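Local coordinates for tail spike protein (Acinetobacter phage vB_AbaP_AS12, PDB 6EU4) that forms a trimeric phage tailspike that probably recognises, and may degrade, the capsular polysaccharide of Acinetobacter baumannii, at residues 326-331 / 351-356; 388-393 / 421-426; 345-350 / 381-386; 282-287 / 311-316. All blocks are in the same frame, centred on the assembly; numbering follows the deposited sequence.

Interaction 1: 326-331 / 351-356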
loop_
_atom_site.group_PDB
_atom_site.type_symbol
_atom_site.label_atom_id
_atom_site.label_comp_id
_atom_site.label_asym_id
_atom_site.label_seq_id
_atom_site.Cartn_x
_atom_site.Cartn_y
_atom_site.Cartn_z
ATOM N N THR A 326 -1.458 -6.614 -2.463
ATOM C CA THR A 326 -2.504 -7.574 -2.816
ATOM C C THR A 326 -2.205 -8.295 -4.139
ATOM O O THR A 326 -3.080 -8.445 -4.996
ATOM C CB THR A 326 -3.891 -6.904 -2.862
ATOM O OG1 THR A 326 -3.864 -5.612 -2.233
ATOM C CG2 THR A 326 -4.901 -7.734 -2.079
ATOM N N CYS A 327 -0.967 -8.776 -4.288
ATOM C CA CYS A 327 -0.564 -9.566 -5.446
ATOM C C CYS A 327 -0.855 -11.047 -5.216
ATOM O O CYS A 327 -1.143 -11.493 -4.097
ATOM C CB CYS A 327 0.915 -9.322 -5.768
ATOM S SG CYS A 327 1.187 -7.587 -6.359
HETATM N N MSE A 328 -0.776 -11.810 -6.302
HETATM C CA MSE A 328 -1.113 -13.238 -6.287
HETATM C C MSE A 328 -0.153 -14.080 -7.105
HETATM O O MSE A 328 0.564 -13.587 -7.976
HETATM C CB MSE A 328 -2.530 -13.472 -6.823
HETATM C CG MSE A 328 -3.589 -12.745 -6.056
HETATM SE SE MSE A 328 -5.368 -13.340 -6.585
HETATM C CE MSE A 328 -5.289 -15.217 -6.031
ATOM N N ASN A 329 -0.195 -15.377 -6.839
ATOM C CA ASN A 329 0.324 -16.357 -7.763
ATOM C C ASN A 329 -0.537 -17.606 -7.665
ATOM O O ASN A 329 -1.135 -17.892 -6.621
ATOM C CB ASN A 329 1.801 -16.707 -7.475
ATOM C CG ASN A 329 1.945 -17.783 -6.454
ATOM O OD1 ASN A 329 1.920 -17.527 -5.243
ATOM N ND2 ASN A 329 2.061 -19.026 -6.924
ATOM N N GLU A 330 -0.581 -18.345 -8.772
ATOM C CA GLU A 330 -1.257 -19.637 -8.832
ATOM C C GLU A 330 -0.397 -20.603 -9.633
ATOM O O GLU A 330 -0.093 -20.332 -10.798
ATOM C CB GLU A 330 -2.645 -19.511 -9.483
ATOM C CG GLU A 330 -3.605 -18.556 -8.754
ATOM C CD GLU A 330 -5.022 -18.547 -9.307
ATOM O OE1 GLU A 330 -5.500 -19.591 -9.813
ATOM O OE2 GLU A 330 -5.670 -17.482 -9.201
ATOM N N HIS A 331 -0.048 -21.739 -9.015
ATOM C CA HIS A 331 0.683 -22.852 -9.615
ATOM C C HIS A 331 2.147 -22.487 -9.804
ATOM O O HIS A 331 2.540 -21.921 -10.830
ATOM C CB HIS A 331 0.048 -23.301 -10.939
ATOM C CG HIS A 331 -1.404 -23.629 -10.822
ATOM N ND1 HIS A 331 -1.859 -24.774 -10.210
ATOM C CD2 HIS A 331 -2.504 -22.937 -11.203
ATOM C CE1 HIS A 331 -3.183 -24.773 -10.213
ATOM N NE2 HIS A 331 -3.596 -23.666 -10.809
ATOM N N ASN A 351 -1.781 -13.389 -1.883
ATOM C CA ASN A 351 -2.632 -14.570 -1.906
ATOM C C ASN A 351 -1.969 -15.520 -2.906
ATOM O O ASN A 351 -2.098 -15.352 -4.129
ATOM C CB ASN A 351 -4.072 -14.203 -2.257
ATOM C CG ASN A 351 -5.027 -15.376 -2.191
ATOM O OD1 ASN A 351 -4.631 -16.539 -2.296
ATOM N ND2 ASN A 351 -6.323 -15.069 -2.056
ATOM N N GLY A 352 -1.188 -16.460 -2.384
ATOM C CA GLY A 352 -0.415 -17.385 -3.199
ATOM C C GLY A 352 -0.967 -18.797 -3.062
ATOM O O GLY A 352 -1.194 -19.283 -1.949
ATOM N N GLN A 353 -1.182 -19.447 -4.206
ATOM C CA GLN A 353 -1.895 -20.716 -4.251
ATOM C C GLN A 353 -1.102 -21.743 -5.034
ATOM O O GLN A 353 -0.447 -21.410 -6.025
ATOM C CB GLN A 353 -3.273 -20.528 -4.885
ATOM C CG GLN A 353 -4.059 -19.435 -4.176
ATOM C CD GLN A 353 -5.450 -19.223 -4.745
ATOM O OE1 GLN A 353 -5.889 -19.973 -5.617
ATOM N NE2 GLN A 353 -6.161 -18.207 -4.241
ATOM N N ALA A 354 -1.173 -22.993 -4.575
ATOM C CA ALA A 354 -0.649 -24.134 -5.314
ATOM C C ALA A 354 0.851 -23.952 -5.541
ATOM O O ALA A 354 1.350 -23.902 -6.662
ATOM C CB ALA A 354 -1.418 -24.333 -6.624
ATOM N N ILE A 355 1.561 -23.813 -4.429
ATOM C CA ILE A 355 3.011 -23.660 -4.428
ATOM C C ILE A 355 3.610 -24.965 -3.916
ATOM O O ILE A 355 3.480 -25.315 -2.732
ATOM C CB ILE A 355 3.474 -22.465 -3.583
ATOM C CG1 ILE A 355 2.842 -21.160 -4.112
ATOM C CG2 ILE A 355 5.019 -22.396 -3.574
ATOM C CD1 ILE A 355 2.829 -20.059 -3.043
ATOM N N TYR A 356 4.270 -25.696 -4.813
ATOM C CA TYR A 356 4.774 -27.037 -4.518
ATOM C C TYR A 356 6.236 -26.929 -4.108
ATOM O O TYR A 356 7.140 -26.975 -4.938
ATOM C CB TYR A 356 4.550 -27.926 -5.724
ATOM C CG TYR A 356 3.095 -27.957 -6.011
ATOM C CD1 TYR A 356 2.222 -28.671 -5.188
ATOM C CD2 TYR A 356 2.563 -27.191 -7.025
ATOM C CE1 TYR A 356 0.844 -28.664 -5.423
ATOM C CE2 TYR A 356 1.181 -27.195 -7.273
ATOM C CZ TYR A 356 0.342 -27.918 -6.467
ATOM O OH TYR A 356 -1.019 -27.896 -6.720
HETATM O O HOH W 1 -5.019 -21.865 -7.783
HETATM O O HOH W 2 -1.401 -27.496 -9.456
#
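N351 opens its strand against M328, a selenomethionine. The backbone N of N351 bonds to C327 O at 3.0 Å, and its O takes a weak bond from N329 N. The two side chains lie alongside each other. A bend at chi3 (63°) brings M328 CE to 3.9 Å from N351 CG. G352 comes next, with N329 OD1 3.1 Å from its CA. That oxygen is buried and has no hydrogen-bond partner in the model. Q353 binds through both backbone groups: its N to N329 O at 2.9 Å, its O to H331 N at 3.0 Å. Its amide lies beside the E330 carboxylate, the planes 21° apart, and one water donates to both Q353 OE1 and E330 OE1. Q353 NE2 gives a nearly straight bond (169°) to N351 OD1, reached from above the carbonyl plane. It also bonds to Q292 of the second subunit. A354 CB packs 3.6 Å from H331 ND1. The I355 side chain then crosses that of N329 at about a right angle. A water joins Y356 OH to H331 ND1. Parallel pairing of one strand with the equivalent strand of the next coil is the hallmark of the parallel beta-helix found in phage tailspikes.

Interaction 2: 388-393 / 421-426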
loop_
_atom_site.group_PDB
_atom_site.type_symbol
_atom_site.label_atom_id
_atom_site.label_comp_id
_atom_site.label_asym_id
_atom_site.label_seq_id
_atom_site.Cartn_x
_atom_site.Cartn_y
_atom_site.Cartn_z
ATOM N N PHE A 388 -0.212 -17.835 2.167
ATOM C CA PHE A 388 0.807 -18.471 1.321
ATOM C C PHE A 388 0.588 -19.973 1.271
ATOM O O PHE A 388 0.826 -20.680 2.262
ATOM C CB PHE A 388 2.198 -18.139 1.830
ATOM C CG PHE A 388 2.532 -16.681 1.718
ATOM C CD1 PHE A 388 2.220 -15.806 2.749
ATOM C CD2 PHE A 388 3.116 -16.178 0.562
ATOM C CE1 PHE A 388 2.526 -14.462 2.645
ATOM C CE2 PHE A 388 3.399 -14.844 0.440
ATOM C CZ PHE A 388 3.098 -13.973 1.476
ATOM N N GLY A 389 0.178 -20.444 0.097
ATOM C CA GLY A 389 -0.216 -21.821 -0.113
ATOM C C GLY A 389 0.961 -22.748 -0.356
ATOM O O GLY A 389 0.948 -23.520 -1.320
ATOM N N PHE A 390 1.974 -22.701 0.520
ATOM C CA PHE A 390 3.083 -23.643 0.444
ATOM C C PHE A 390 2.546 -25.023 0.821
ATOM O O PHE A 390 2.031 -25.208 1.928
ATOM C CB PHE A 390 4.201 -23.221 1.396
ATOM C CG PHE A 390 4.724 -21.818 1.150
ATOM C CD1 PHE A 390 5.006 -21.375 -0.136
ATOM C CD2 PHE A 390 4.936 -20.963 2.207
ATOM C CE1 PHE A 390 5.475 -20.088 -0.354
ATOM C CE2 PHE A 390 5.402 -19.690 2.013
ATOM C CZ PHE A 390 5.663 -19.231 0.739
ATOM N N ALA A 391 2.636 -25.986 -0.100
ATOM C CA ALA A 391 1.872 -27.222 0.055
ATOM C C ALA A 391 2.411 -28.112 1.160
ATOM O O ALA A 391 1.638 -28.886 1.745
ATOM C CB ALA A 391 1.846 -28.002 -1.265
ATOM N N TYR A 392 3.721 -28.067 1.430
ATOM C CA TYR A 392 4.380 -29.144 2.161
ATOM C C TYR A 392 5.142 -28.686 3.403
ATOM O O TYR A 392 5.929 -27.732 3.369
ATOM C CB TYR A 392 5.368 -29.894 1.261
ATOM C CG TYR A 392 4.756 -30.377 -0.036
ATOM C CD1 TYR A 392 3.569 -31.100 -0.054
ATOM C CD2 TYR A 392 5.338 -30.054 -1.243
ATOM C CE1 TYR A 392 3.015 -31.511 -1.233
ATOM C CE2 TYR A 392 4.787 -30.449 -2.421
ATOM C CZ TYR A 392 3.628 -31.167 -2.421
ATOM O OH TYR A 392 3.103 -31.568 -3.621
ATOM N N ASN A 393 4.971 -29.453 4.474
ATOM C CA ASN A 393 5.915 -29.482 5.580
ATOM C C ASN A 393 6.351 -30.931 5.764
ATOM O O ASN A 393 6.017 -31.803 4.946
ATOM C CB ASN A 393 5.330 -28.830 6.847
ATOM C CG ASN A 393 4.202 -29.624 7.468
ATOM O OD1 ASN A 393 4.035 -30.825 7.210
ATOM N ND2 ASN A 393 3.433 -28.956 8.338
ATOM N N THR A 421 -0.346 -13.356 9.021
ATOM C CA THR A 421 0.061 -14.115 7.846
ATOM C C THR A 421 -0.340 -15.565 8.060
ATOM O O THR A 421 -0.147 -16.120 9.144
ATOM C CB THR A 421 1.578 -14.014 7.630
ATOM O OG1 THR A 421 1.969 -12.634 7.497
ATOM C CG2 THR A 421 1.997 -14.797 6.376
ATOM N N THR A 422 -0.925 -16.187 7.042
ATOM C CA THR A 422 -1.301 -17.587 7.141
ATOM C C THR A 422 -0.637 -18.410 6.052
ATOM O O THR A 422 -0.207 -17.895 5.009
ATOM C CB THR A 422 -2.819 -17.766 7.057
ATOM O OG1 THR A 422 -3.319 -17.102 5.876
ATOM C CG2 THR A 422 -3.479 -17.195 8.326
ATOM N N PHE A 423 -0.553 -19.712 6.347
ATOM C CA PHE A 423 0.097 -20.701 5.504
ATOM C C PHE A 423 -0.811 -21.908 5.360
ATOM O O PHE A 423 -1.564 -22.250 6.277
ATOM C CB PHE A 423 1.435 -21.129 6.103
ATOM C CG PHE A 423 2.356 -19.982 6.359
ATOM C CD1 PHE A 423 3.144 -19.483 5.343
ATOM C CD2 PHE A 423 2.392 -19.367 7.598
ATOM C CE1 PHE A 423 3.944 -18.384 5.539
ATOM C CE2 PHE A 423 3.224 -18.276 7.815
ATOM C CZ PHE A 423 4.003 -17.793 6.780
ATOM N N ALA A 424 -0.703 -22.584 4.211
ATOM C CA ALA A 424 -1.585 -23.711 3.931
ATOM C C ALA A 424 -1.390 -24.838 4.937
ATOM O O ALA A 424 -2.361 -25.509 5.311
ATOM C CB ALA A 424 -1.362 -24.233 2.506
ATOM N N VAL A 425 -0.151 -25.072 5.366
ATOM C CA VAL A 425 0.151 -26.069 6.388
ATOM C C VAL A 425 1.062 -25.432 7.427
ATOM O O VAL A 425 1.752 -24.441 7.149
ATOM C CB VAL A 425 0.793 -27.338 5.783
ATOM C CG1 VAL A 425 -0.136 -27.942 4.757
ATOM C CG2 VAL A 425 2.138 -27.061 5.124
ATOM N N PRO A 426 1.102 -25.997 8.626
ATOM C CA PRO A 426 1.790 -25.337 9.742
ATOM C C PRO A 426 3.294 -25.208 9.555
ATOM O O PRO A 426 3.970 -26.126 9.079
ATOM C CB PRO A 426 1.480 -26.259 10.927
ATOM C CG PRO A 426 0.278 -27.028 10.549
ATOM C CD PRO A 426 0.290 -27.156 9.071
HETATM O O HOH W 3 2.221 -23.764 4.207
#
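F388 N donates to T422 O at 2.8 Å, the shortest direct hydrogen bond between 388-393 and 421-426. At the far end, N393 ND2 reaches P426 O at 3.0 Å. This bond is nearly straight (173°). It lies in the amide plane of N393 and meets a lone pair of the carbonyl. With chi1 at 69°, N393 CG lies between its own backbone N and carbonyl carbon, which turns the amide toward P426. A424 N bonds to F388 O at 3.1 Å. After this the chains part, and a water fills in by donating to F390 O and accepting from V425 N. G389 centres an inverse gamma turn at this point, and A424 CB rests 3.7 Å from G389 CA. V425 packs against the departing chain, with CG1 near A391 O and CG2 near F390 O and N393 N. The aromatic groups come last. F423 CD1 touches both F388 CB and F390 CD2, each at 3.9 Å, and the F390 and F423 side chains point the same way. T421 CG2 meets the edge of the F388 ring. In the fold, strand 351-355 pairs with 387-390 through backbone bonds from G389 to G352 and from A391 to I355. F390 and F423 both pack on L406 of strand 405-409, and F388 lies against F350 and L383. T422 OG1 bonds to K380 of the second subunit.

Interaction 3: 345-350 / 381-386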
loop_
_atom_site.group_PDB
_atom_site.type_symbol
_atom_site.label_atom_id
_atom_site.label_comp_id
_atom_site.label_asym_id
_atom_site.label_seq_id
_atom_site.Cartn_x
_atom_site.Cartn_y
_atom_site.Cartn_z
ATOM N N VAL A 345 11.778 -5.699 0.418
ATOM C CA VAL A 345 10.542 -6.156 -0.213
ATOM C C VAL A 345 9.463 -6.235 0.859
ATOM O O VAL A 345 9.603 -6.972 1.843
ATOM C CB VAL A 345 10.730 -7.510 -0.921
ATOM C CG1 VAL A 345 9.513 -7.855 -1.758
ATOM C CG2 VAL A 345 11.991 -7.505 -1.799
ATOM N N ASN A 346 8.398 -5.468 0.679
ATOM C CA ASN A 346 7.232 -5.524 1.549
ATOM C C ASN A 346 6.135 -6.210 0.766
ATOM O O ASN A 346 5.698 -5.689 -0.264
ATOM C CB ASN A 346 6.787 -4.136 1.978
ATOM C CG ASN A 346 5.669 -4.188 3.004
ATOM O OD1 ASN A 346 5.110 -5.254 3.297
ATOM N ND2 ASN A 346 5.391 -3.052 3.615
ATOM N N ILE A 347 5.713 -7.376 1.232
ATOM C CA ILE A 347 4.684 -8.171 0.561
ATOM C C ILE A 347 3.436 -8.078 1.433
ATOM O O ILE A 347 3.379 -8.696 2.507
ATOM C CB ILE A 347 5.131 -9.624 0.360
ATOM C CG1 ILE A 347 6.480 -9.672 -0.397
ATOM C CG2 ILE A 347 4.081 -10.390 -0.372
ATOM C CD1 ILE A 347 6.999 -11.047 -0.646
ATOM N N SER A 348 2.436 -7.315 0.995
ATOM C CA SER A 348 1.272 -7.003 1.820
ATOM C C SER A 348 0.036 -7.683 1.245
ATOM O O SER A 348 -0.326 -7.460 0.081
ATOM C CB SER A 348 1.048 -5.488 1.937
ATOM O OG SER A 348 0.503 -4.934 0.752
ATOM N N ASN A 349 -0.611 -8.510 2.067
ATOM C CA ASN A 349 -1.868 -9.168 1.698
ATOM C C ASN A 349 -1.736 -9.971 0.404
ATOM O O ASN A 349 -2.611 -9.946 -0.455
ATOM C CB ASN A 349 -2.973 -8.115 1.595
ATOM C CG ASN A 349 -4.360 -8.679 1.764
ATOM O OD1 ASN A 349 -4.548 -9.875 1.930
ATOM N ND2 ASN A 349 -5.360 -7.787 1.739
ATOM N N PHE A 350 -0.644 -10.719 0.289
ATOM C CA PHE A 350 -0.465 -11.660 -0.813
ATOM C C PHE A 350 -1.497 -12.780 -0.728
ATOM O O PHE A 350 -2.052 -13.086 0.331
ATOM C CB PHE A 350 0.952 -12.252 -0.797
ATOM C CG PHE A 350 1.421 -12.739 -2.138
ATOM C CD1 PHE A 350 1.978 -11.855 -3.041
ATOM C CD2 PHE A 350 1.298 -14.080 -2.502
ATOM C CE1 PHE A 350 2.399 -12.265 -4.290
ATOM C CE2 PHE A 350 1.727 -14.507 -3.756
ATOM C CZ PHE A 350 2.271 -13.607 -4.651
ATOM N N VAL A 381 12.850 -8.220 4.297
ATOM C CA VAL A 381 11.654 -8.797 3.699
ATOM C C VAL A 381 10.600 -8.880 4.788
ATOM O O VAL A 381 10.867 -9.424 5.866
ATOM C CB VAL A 381 11.932 -10.188 3.095
ATOM C CG1 VAL A 381 10.659 -10.897 2.711
ATOM C CG2 VAL A 381 12.843 -10.067 1.875
ATOM N N LYS A 382 9.411 -8.345 4.509
ATOM C CA LYS A 382 8.320 -8.371 5.479
ATOM C C LYS A 382 7.069 -8.942 4.841
ATOM O O LYS A 382 6.678 -8.516 3.748
ATOM C CB LYS A 382 8.005 -6.977 6.017
ATOM C CG LYS A 382 6.844 -6.989 6.990
ATOM C CD LYS A 382 6.686 -5.624 7.610
ATOM C CE LYS A 382 5.608 -5.608 8.701
ATOM N NZ LYS A 382 5.275 -4.205 9.127
ATOM N N LEU A 383 6.429 -9.876 5.546
ATOM C CA LEU A 383 5.123 -10.398 5.160
ATOM C C LEU A 383 4.091 -9.714 6.042
ATOM O O LEU A 383 3.994 -10.004 7.240
ATOM C CB LEU A 383 5.062 -11.914 5.308
ATOM C CG LEU A 383 6.242 -12.689 4.688
ATOM C CD1 LEU A 383 6.013 -14.168 4.790
ATOM C CD2 LEU A 383 6.478 -12.299 3.251
ATOM N N THR A 384 3.367 -8.769 5.455
ATOM C CA THR A 384 2.299 -8.034 6.128
ATOM C C THR A 384 0.999 -8.744 5.782
ATOM O O THR A 384 0.444 -8.541 4.706
ATOM C CB THR A 384 2.279 -6.579 5.674
ATOM O OG1 THR A 384 3.557 -5.981 5.957
ATOM C CG2 THR A 384 1.193 -5.798 6.391
ATOM N N GLY A 385 0.518 -9.566 6.700
ATOM C CA GLY A 385 -0.592 -10.446 6.405
ATOM C C GLY A 385 -0.277 -11.364 5.240
ATOM O O GLY A 385 0.855 -11.825 5.060
ATOM N N GLY A 386 -1.299 -11.638 4.445
ATOM C CA GLY A 386 -1.175 -12.548 3.332
ATOM C C GLY A 386 -1.471 -13.990 3.708
ATOM O O GLY A 386 -1.538 -14.380 4.881
HETATM O O HOH W 4 3.838 -3.362 6.507
HETATM O O HOH W 5 1.591 -10.880 2.438
#
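T384 lies beside N346 and S348 on one face of two parallel strands. Its CB is 3.9 Å from N346 OD1. From CB the side chain forks. CG2 stands opposite the backbone N, while chi1 of -58° sets OG1 beside that N and points it back toward N346. OG1 is the working tip. It lies 3.2 Å from N346 OD1, but a direct hydrogen bond is not settled, because its single proton has another acceptor within reach. A water sits 2.7 Å from T384 OG1 and also accepts from N346 ND2 and K382 NZ. The fully extended K382 chain brings its amine to that water, so three polar ends share it.

Four backbone bonds hold the strands together. K382 N binds V345 O, and I347 N binds K382 O at 2.9 Å with an angle of 173°. T384 N binds I347 O, and N349 N binds T384 O at 2.8 Å. On the other face I347 and L383 run side by side, with CD1 of I347 4.1 Å from CD2 of L383. Past the strands a second water accepts from F350 N, and G386 CA comes 3.2 Å from F350 O.

Strand 321-334 flanks 344-348 on one side, and strand 414-417 flanks 380-384 on the other. I347 and L383 face F373 of strand 371-376 across the interior. N349 OD1 bonds to N321 of the second subunit, and K382 packs on E420 of the third.

Interaction 4: 282-287 / 311-316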
loop_
_atom_site.group_PDB
_atom_site.type_symbol
_atom_site.label_atom_id
_atom_site.label_comp_id
_atom_site.label_asym_id
_atom_site.label_seq_id
_atom_site.Cartn_x
_atom_site.Cartn_y
_atom_site.Cartn_z
ATOM N N GLY A 282 9.809 -20.464 -17.121
ATOM C CA GLY A 282 10.444 -21.645 -16.576
ATOM C C GLY A 282 11.693 -21.393 -15.747
ATOM O O GLY A 282 12.192 -22.333 -15.115
ATOM N N LEU A 283 12.193 -20.148 -15.721
ATOM C CA LEU A 283 13.396 -19.785 -14.973
ATOM C C LEU A 283 13.109 -18.775 -13.870
ATOM O O LEU A 283 13.354 -19.078 -12.696
ATOM C CB LEU A 283 14.464 -19.259 -15.945
ATOM C CG LEU A 283 15.777 -18.760 -15.323
ATOM C CD1 LEU A 283 16.469 -19.878 -14.602
ATOM C CD2 LEU A 283 16.724 -18.152 -16.378
ATOM N N TYR A 284 12.616 -17.575 -14.209
ATOM C CA TYR A 284 12.115 -16.600 -13.252
ATOM C C TYR A 284 10.844 -15.972 -13.798
ATOM O O TYR A 284 10.768 -15.652 -14.980
ATOM C CB TYR A 284 13.105 -15.457 -12.986
ATOM C CG TYR A 284 14.419 -15.883 -12.430
ATOM C CD1 TYR A 284 14.513 -16.385 -11.136
ATOM C CD2 TYR A 284 15.586 -15.751 -13.177
ATOM C CE1 TYR A 284 15.717 -16.767 -10.615
ATOM C CE2 TYR A 284 16.802 -16.149 -12.660
ATOM C CZ TYR A 284 16.851 -16.657 -11.378
ATOM O OH TYR A 284 18.060 -17.030 -10.841
ATOM N N GLY A 285 9.881 -15.717 -12.920
ATOM C CA GLY A 285 8.748 -14.898 -13.303
ATOM C C GLY A 285 9.171 -13.453 -13.512
ATOM O O GLY A 285 8.998 -12.874 -14.590
ATOM N N TRP A 286 9.742 -12.874 -12.466
ATOM C CA TRP A 286 10.273 -11.522 -12.475
ATOM C C TRP A 286 11.737 -11.584 -12.095
ATOM O O TRP A 286 12.088 -12.173 -11.066
ATOM C CB TRP A 286 9.535 -10.649 -11.467
ATOM C CG TRP A 286 8.098 -10.474 -11.701
ATOM C CD1 TRP A 286 7.101 -11.374 -11.457
ATOM C CD2 TRP A 286 7.459 -9.291 -12.207
ATOM N NE1 TRP A 286 5.882 -10.825 -11.781
ATOM C CE2 TRP A 286 6.078 -9.548 -12.244
ATOM C CE3 TRP A 286 7.931 -8.044 -12.632
ATOM C CZ2 TRP A 286 5.152 -8.611 -12.702
ATOM C CZ3 TRP A 286 7.009 -7.107 -13.081
ATOM C CH2 TRP A 286 5.632 -7.401 -13.107
ATOM N N ASP A 287 12.588 -11.019 -12.936
ATOM C CA ASP A 287 14.025 -10.954 -12.703
ATOM C C ASP A 287 14.349 -9.465 -12.599
ATOM O O ASP A 287 14.449 -8.783 -13.619
ATOM C CB ASP A 287 14.787 -11.649 -13.838
ATOM C CG ASP A 287 16.289 -11.688 -13.612
ATOM O OD1 ASP A 287 16.799 -10.921 -12.756
ATOM O OD2 ASP A 287 16.970 -12.490 -14.306
ATOM N N ALA A 311 11.333 -23.709 -11.740
ATOM C CA ALA A 311 11.976 -22.418 -11.892
ATOM C C ALA A 311 12.958 -22.223 -10.750
ATOM O O ALA A 311 12.887 -22.893 -9.717
ATOM C CB ALA A 311 10.926 -21.298 -11.893
ATOM N N LYS A 312 13.887 -21.297 -10.927
ATOM C CA LYS A 312 14.748 -20.959 -9.801
ATOM C C LYS A 312 13.974 -20.180 -8.753
ATOM O O LYS A 312 14.063 -20.480 -7.553
ATOM C CB LYS A 312 15.973 -20.185 -10.277
ATOM C CG LYS A 312 16.976 -21.104 -10.987
ATOM C CD LYS A 312 18.268 -20.342 -11.369
ATOM C CE LYS A 312 19.195 -21.141 -12.284
ATOM N NZ LYS A 312 19.289 -22.595 -11.948
ATOM N N ALA A 313 13.203 -19.182 -9.186
ATOM C CA ALA A 313 12.404 -18.383 -8.267
ATOM C C ALA A 313 11.229 -17.764 -9.003
ATOM O O ALA A 313 11.331 -17.428 -10.184
ATOM C CB ALA A 313 13.223 -17.263 -7.620
ATOM N N LEU A 314 10.134 -17.546 -8.283
ATOM C CA LEU A 314 9.071 -16.718 -8.846
ATOM C C LEU A 314 9.561 -15.289 -9.017
ATOM O O LEU A 314 9.434 -14.699 -10.102
ATOM C CB LEU A 314 7.824 -16.752 -7.954
ATOM C CG LEU A 314 6.670 -15.833 -8.361
ATOM C CD1 LEU A 314 6.249 -16.046 -9.804
ATOM C CD2 LEU A 314 5.476 -16.058 -7.436
ATOM N N PHE A 315 10.112 -14.721 -7.942
ATOM C CA PHE A 315 10.706 -13.387 -7.916
ATOM C C PHE A 315 12.180 -13.475 -7.567
ATOM O O PHE A 315 12.548 -13.986 -6.497
ATOM C CB PHE A 315 10.034 -12.496 -6.864
ATOM C CG PHE A 315 8.527 -12.471 -6.923
ATOM C CD1 PHE A 315 7.869 -11.722 -7.892
ATOM C CD2 PHE A 315 7.761 -13.115 -5.952
ATOM C CE1 PHE A 315 6.484 -11.678 -7.926
ATOM C CE2 PHE A 315 6.378 -13.087 -5.990
ATOM C CZ PHE A 315 5.736 -12.360 -6.970
ATOM N N LYS A 316 13.014 -12.930 -8.430
ATOM C CA LYS A 316 14.422 -12.699 -8.145
ATOM C C LYS A 316 14.589 -11.186 -8.051
ATOM O O LYS A 316 14.374 -10.474 -9.041
ATOM C CB LYS A 316 15.318 -13.290 -9.222
ATOM C CG LYS A 316 16.787 -12.963 -8.987
ATOM C CD LYS A 316 17.691 -13.562 -10.067
ATOM C CE LYS A 316 19.128 -13.263 -9.805
ATOM N NZ LYS A 316 20.000 -13.888 -10.868
HETATM O O HOH W 6 19.342 -13.093 -13.496
#
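D287 lies alongside K316, and its OD2 is gripped by two groups. R253 forms a salt bridge to it, and a water donates to D287 OD2 at 2.6 Å. The same water accepts from K316 NZ at 2.8 Å. Along the strands the backbones pair: K316 N binds W286 O at 2.9 Å and almost straight (177°), and W286 N binds L314 O at 3.0 Å. Farther back, K312 N meets a lone pair of L283 O in the carbonyl plane.

Y284 and K316 carry much of the side-chain contact. The K316 chain is extended and crosses one face of the Y284 ring. K316 CD stands 3.9 Å from the centroid of that ring, 27° off the normal, a CH-pi contact. A313 CB touches the ring edge, 3.8 Å from Y284 CD1. K312 crosses obliquely, its CB 3.4 Å from Y284 CE1 and its CD close to the hydroxyl. L283 runs beside K312 and meets its methylenes.

W286 and F315 lie side by side on the other face. W286 CD1 is 3.6 Å from F315 CE1, and the plane of the W286 five-membered ring is turned 34° from that of F315. W286 also stacks on F255, and F315 meets F337 edge-to-face.

The two faces thus differ. W286 and F315 pack their rings into the buried interior, while Y284, D287 and K316 lie on the partly exposed side. K316 and K312 both pack through their methylenes. Water links D287 and K316, which probably also attract each other at longer range, while R253 pairs directly with D287.

From the N terminus, interaction 4 comes first and closes a loop of 23 residues between 282-287 and 311-316. Interaction 1 opens on strand 321-334 and closes a loop of 19. Interactions 1 and 3 cross: 345-350 lies between 326-331 and 351-356, and its partner 381-386, across a loop of 30, comes after both. Interaction 2 follows in series, closing 27 residues between 388-393 and 421-426. All four join successive coils of the same beta-helical region. T326 N to S348 O ties interaction 1 to interaction 3. Strands 351-355 and 387-390 run side by side, linking interactions 1 and 2. G386 O to T422 N joins interactions 3 and 2. Interactions 1, 2 and 3 also touch the second subunit.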